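Local structure of putative methyl-accepting chemotaxis protein (Salmonella enterica subsp. enterica serovar Typhimurium str. LT2, 6DB1) at residues 65-68 against 69-73; 83-86 against 87-91. The protein probably senses chemical signals outside the cell through this N-terminal ligand-binding domain, a bundle of four helices, and passes them on to the chemotaxis machinery. All coordinates share one frame; numbering follows the deposited sequence.

Contact 1: 65-68 against 69-73; sequences QKLE and EMKAL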
loop_
_atom_site.group_PDB
_atom_site.type_symbol
_atom_site.label_atom_id
_atom_site.label_comp_id
_atom_site.label_asym_id
_atom_site.label_seq_id
_atom_site.Cartn_x
_atom_site.Cartn_y
_atom_site.Cartn_z
ATOM N N GLN A 65 -1.548 -10.376 -10.980
ATOM C CA GLN A 65 -2.643 -11.166 -10.405
ATOM C C GLN A 65 -3.607 -10.253 -9.634
ATOM O O GLN A 65 -4.813 -10.478 -9.661
ATOM C CB GLN A 65 -2.128 -12.273 -9.479
ATOM C CG GLN A 65 -3.238 -13.031 -8.753
ATOM C CD GLN A 65 -4.214 -13.697 -9.696
ATOM O OE1 GLN A 65 -3.855 -14.139 -10.787
ATOM N NE2 GLN A 65 -5.462 -13.797 -9.269
ATOM N N LYS A 66 -3.094 -9.252 -8.922
ATOM C CA LYS A 66 -3.973 -8.362 -8.168
ATOM C C LYS A 66 -4.783 -7.472 -9.117
ATOM O O LYS A 66 -5.904 -7.191 -8.821
ATOM C CB LYS A 66 -3.189 -7.595 -7.107
ATOM C CG LYS A 66 -2.723 -8.478 -5.963
ATOM C CD LYS A 66 -3.865 -9.217 -5.297
ATOM C CE LYS A 66 -3.418 -10.144 -4.193
ATOM N NZ LYS A 66 -4.572 -10.898 -3.664
ATOM N N LEU A 67 -4.234 -7.067 -10.251
ATOM C CA LEU A 67 -5.010 -6.299 -11.217
ATOM C C LEU A 67 -6.160 -7.167 -11.748
ATOM O O LEU A 67 -7.272 -6.699 -11.896
ATOM C CB LEU A 67 -4.114 -5.839 -12.370
ATOM C CG LEU A 67 -4.834 -5.146 -13.528
ATOM C CD1 LEU A 67 -5.500 -3.857 -13.077
ATOM C CD2 LEU A 67 -3.870 -4.879 -14.683
ATOM N N GLU A 68 -5.880 -8.429 -12.059
ATOM C CA GLU A 68 -6.925 -9.297 -12.583
ATOM C C GLU A 68 -8.043 -9.442 -11.545
ATOM O O GLU A 68 -9.207 -9.390 -11.883
ATOM C CB GLU A 68 -6.358 -10.665 -12.966
ATOM C CG GLU A 68 -5.561 -10.651 -14.254
ATOM C CD GLU A 68 -6.245 -9.959 -15.414
ATOM O OE1 GLU A 68 -5.914 -8.790 -15.676
ATOM O OE2 GLU A 68 -7.118 -10.586 -16.042
ATOM N N GLU A 69 -7.672 -9.587 -10.283
ATOM C CA GLU A 69 -8.635 -9.730 -9.198
ATOM C C GLU A 69 -9.426 -8.418 -9.035
ATOM O O GLU A 69 -10.657 -8.434 -8.765
ATOM C CB GLU A 69 -7.874 -10.093 -7.925
ATOM C CG GLU A 69 -8.605 -11.011 -6.982
ATOM C CD GLU A 69 -7.862 -11.227 -5.671
ATOM O OE1 GLU A 69 -8.550 -11.325 -4.629
ATOM O OE2 GLU A 69 -6.598 -11.267 -5.684
HETATM N N MSE A 70 -8.756 -7.286 -9.236
HETATM C CA MSE A 70 -9.446 -5.997 -9.103
HETATM C C MSE A 70 -10.475 -5.865 -10.172
HETATM O O MSE A 70 -11.605 -5.446 -9.896
HETATM C CB MSE A 70 -8.505 -4.795 -9.162
HETATM C CG MSE A 70 -9.175 -3.507 -8.634
HETATM SE SE MSE A 70 -9.325 -3.505 -6.667
HETATM C CE MSE A 70 -10.266 -1.798 -6.542
ATOM N N LYS A 71 -10.107 -6.250 -11.401
ATOM C CA LYS A 71 -11.025 -6.173 -12.559
ATOM C C LYS A 71 -12.272 -7.044 -12.349
ATOM O O LYS A 71 -13.392 -6.636 -12.710
ATOM C CB LYS A 71 -10.329 -6.658 -13.835
ATOM C CG LYS A 71 -9.333 -5.684 -14.446
ATOM C CD LYS A 71 -8.601 -6.269 -15.617
ATOM C CE LYS A 71 -7.840 -5.220 -16.389
ATOM N NZ LYS A 71 -6.886 -5.850 -17.326
ATOM N N ALA A 72 -12.058 -8.256 -11.829
ATOM C CA ALA A 72 -13.142 -9.219 -11.585
ATOM C C ALA A 72 -14.151 -8.682 -10.558
ATOM O O ALA A 72 -15.320 -9.048 -10.626
ATOM C CB ALA A 72 -12.563 -10.555 -11.154
ATOM N N LEU A 73 -13.703 -7.809 -9.643
ATOM C CA LEU A 73 -14.538 -7.213 -8.564
ATOM C C LEU A 73 -15.182 -5.880 -8.969
ATOM O O LEU A 73 -16.052 -5.396 -8.247
ATOM C CB LEU A 73 -13.639 -6.901 -7.354
ATOM C CG LEU A 73 -13.047 -8.078 -6.581
ATOM C CD1 LEU A 73 -12.146 -7.570 -5.466
ATOM C CD2 LEU A 73 -14.130 -8.976 -6.002
#
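K66 and E69, three residues apart on helix 54-73, are joined by a salt bridge in which K66 NZ sits 2.9 Å from E69 OE2. The lysine comes in on the syn lone pair of that oxygen, the side facing OE1, and the two side chains lie next to each other and point the same way. A bend at chi2 of -56° turns the outer part of K66 across the helix surface toward E69, which also brings its CD to 3.4 Å from E69 OE2. NZ has a second partner, Q26 OE1 on helix 13-46, so this ion pair reaches beyond its own helix.

The other charged pair is longer: E68 OE1 lies 3.5 Å from K71 NZ. Here the glutamate is bent, the lysine is extended beyond CG, and the two chains pass at a slant. The ammonium group is also hydrogen-bonded to Q91 OE1 on helix 80-105, its stronger polar partner.

Underneath runs regular alpha-helical bonding. E69, M70, K71 and A72 give their N-H groups to the carbonyls of Q65, K66, L67 and E68; the K71 N to L67 O bond measures 2.9 Å with an N-H...O angle of 162°.

Apolar contact along the helix is thin: L67 CG and K71 CE are 4.2 Å apart. The lysine chain also lies over a carbonyl, with K71 CG 3.4 Å from L67 O. The buried side chains L67 and M70, the latter a selenomethionine, instead meet W90 of helix 80-105, and M70 also touches V23 of helix 13-46.

Each ammonium group thus meets one carboxylate on its own helix and one neutral amide oxygen on another, which probably limits its movement and links the helices.

Contact 2: 83-86 against 87-91; sequences SREV and LSNWQ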
loop_
_atom_site.group_PDB
_atom_site.type_symbol
_atom_site.label_atom_id
_atom_site.label_comp_id
_atom_site.label_asym_id
_atom_site.label_seq_id
_atom_site.Cartn_x
_atom_site.Cartn_y
_atom_site.Cartn_z
ATOM N N SER A 83 -13.739 3.600 -10.562
ATOM C CA SER A 83 -13.302 2.229 -10.720
ATOM C C SER A 83 -12.438 2.113 -11.982
ATOM O O SER A 83 -11.372 1.510 -11.963
ATOM C CB SER A 83 -14.483 1.308 -10.748
ATOM O OG SER A 83 -14.057 -0.021 -10.904
ATOM N N ARG A 84 -12.892 2.758 -13.056
ATOM C CA ARG A 84 -12.214 2.767 -14.356
ATOM C C ARG A 84 -10.858 3.470 -14.320
ATOM O O ARG A 84 -9.917 3.029 -14.978
ATOM C CB ARG A 84 -13.102 3.433 -15.410
ATOM C CG ARG A 84 -13.959 2.424 -16.152
ATOM C CD ARG A 84 -13.126 1.766 -17.236
ATOM N NE ARG A 84 -13.455 0.365 -17.476
ATOM C CZ ARG A 84 -12.679 -0.650 -17.117
ATOM N NH1 ARG A 84 -11.513 -0.415 -16.541
ATOM N NH2 ARG A 84 -13.058 -1.891 -17.369
ATOM N N GLU A 85 -10.776 4.581 -13.630
ATOM C CA GLU A 85 -9.527 5.301 -13.529
ATOM C C GLU A 85 -8.461 4.390 -12.894
ATOM O O GLU A 85 -7.341 4.299 -13.377
ATOM C CB GLU A 85 -9.758 6.564 -12.703
ATOM C CG GLU A 85 -8.732 7.643 -12.938
ATOM C CD GLU A 85 -8.787 8.770 -11.926
ATOM O OE1 GLU A 85 -9.846 9.419 -11.823
ATOM O OE2 GLU A 85 -7.775 8.999 -11.256
ATOM N N VAL A 86 -8.841 3.711 -11.811
ATOM C CA VAL A 86 -7.955 2.829 -11.054
ATOM C C VAL A 86 -7.412 1.694 -11.937
ATOM O O VAL A 86 -6.204 1.478 -11.981
ATOM C CB VAL A 86 -8.689 2.259 -9.825
ATOM C CG1 VAL A 86 -8.016 1.017 -9.270
ATOM C CG2 VAL A 86 -8.857 3.318 -8.750
ATOM N N LEU A 87 -8.295 0.985 -12.616
ATOM C CA LEU A 87 -7.883 -0.150 -13.450
ATOM C C LEU A 87 -7.000 0.315 -14.616
ATOM O O LEU A 87 -6.031 -0.364 -14.954
ATOM C CB LEU A 87 -9.129 -0.872 -13.966
ATOM C CG LEU A 87 -10.040 -1.468 -12.896
ATOM C CD1 LEU A 87 -11.310 -2.043 -13.507
ATOM C CD2 LEU A 87 -9.309 -2.519 -12.093
ATOM N N SER A 88 -7.313 1.448 -15.234
ATOM C CA SER A 88 -6.508 1.904 -16.374
ATOM C C SER A 88 -5.122 2.367 -15.928
ATOM O O SER A 88 -4.153 2.082 -16.599
ATOM C CB SER A 88 -7.204 2.985 -17.133
ATOM O OG SER A 88 -8.320 2.449 -17.804
ATOM N N ASN A 89 -5.033 3.078 -14.817
ATOM C CA ASN A 89 -3.729 3.560 -14.326
ATOM C C ASN A 89 -2.918 2.380 -13.776
ATOM O O ASN A 89 -1.685 2.342 -13.923
ATOM C CB ASN A 89 -3.901 4.710 -13.329
ATOM C CG ASN A 89 -4.397 5.969 -14.004
ATOM O OD1 ASN A 89 -4.392 6.057 -15.229
ATOM N ND2 ASN A 89 -4.788 6.961 -13.221
ATOM N N TRP A 90 -3.595 1.412 -13.166
ATOM C CA TRP A 90 -2.916 0.226 -12.648
ATOM C C TRP A 90 -2.316 -0.532 -13.833
ATOM O O TRP A 90 -1.142 -0.887 -13.833
ATOM C CB TRP A 90 -3.911 -0.664 -11.901
ATOM C CG TRP A 90 -3.343 -1.770 -11.063
ATOM C CD1 TRP A 90 -2.208 -2.492 -11.266
ATOM C CD2 TRP A 90 -4.017 -2.401 -9.961
ATOM N NE1 TRP A 90 -2.084 -3.459 -10.305
ATOM C CE2 TRP A 90 -3.187 -3.430 -9.495
ATOM C CE3 TRP A 90 -5.207 -2.142 -9.283
ATOM C CZ2 TRP A 90 -3.529 -4.228 -8.410
ATOM C CZ3 TRP A 90 -5.547 -2.920 -8.201
ATOM C CH2 TRP A 90 -4.725 -3.969 -7.790
ATOM N N GLN A 91 -3.159 -0.774 -14.843
ATOM C CA GLN A 91 -2.736 -1.538 -16.043
ATOM C C GLN A 91 -1.605 -0.803 -16.780
ATOM O O GLN A 91 -0.686 -1.441 -17.288
ATOM C CB GLN A 91 -3.928 -1.833 -16.959
ATOM C CG GLN A 91 -3.530 -2.568 -18.237
ATOM C CD GLN A 91 -4.702 -3.201 -18.944
ATOM O OE1 GLN A 91 -5.652 -3.666 -18.319
ATOM N NE2 GLN A 91 -4.615 -3.286 -20.262
#
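S83 O accepts the N-H of L87 at 3.2 Å, the first of four consecutive i to i+4 bonds in this part of helix 80-105 of the four-helix bundle. The next three run from S88 to R84, N89 to E85 and W90 to V86. R84 O has a further donor: S88 OG, turned back beside its own backbone N (chi1 -70°), makes a weak bond to it at 3.3 Å.

Among the polar side chains, E85 and N89 stand one turn apart and their chains cross at an angle, with carboxylate and amide planes 59° apart. Between the side chains the closest approach is E85 CG to N89 ND2, 4.0 Å. What ties their ends together lies on helix 110-144: E85 is held by S131 OG and by a salt bridge to R134, while N89 ND2 bonds weakly to S131 OG and to A127 O.

R84 on L87 is a packing of polar on apolar. Bent at chi2 and chi3, the arginine curls round the helix toward L87 until NH1 lies 3.5 Å from L87 CB and 3.4 Å from L87 CD1, the guanidinium meeting that methyl obliquely.

The nonpolar contact is that of V86 with W90. Both are buried and touch L24 of helix 13-46; V86 also packs on F135, and the indole meets F128 edge-to-face. With CG anti to the backbone N (chi1 -168°), the indole extends so that V86 CG1 stands at its edge, near the ring plane, 4.2 Å from CE3.

How the contacts relate
Both contacts are short runs of a little over two turns on consecutive helices, 54-73 and 80-105, with centres about 11 Å apart, and the two helices pack directly against each other here. M70 CG of contact 1 meets L87 CD2 of contact 2 at 3.6 Å, and W90 CZ2 lies 3.5 Å from L67 N. Each run mixes buried and exposed residues, but contact 2 has four buried against two in contact 1. Their chemistry also differs: 65-68 with 69-73 carries ion pairs within the helix, whereas in 83-86 with 87-91 the acidic side chain is paired with helix 110-144. A polar lysine-glutamine link also joins the two runs.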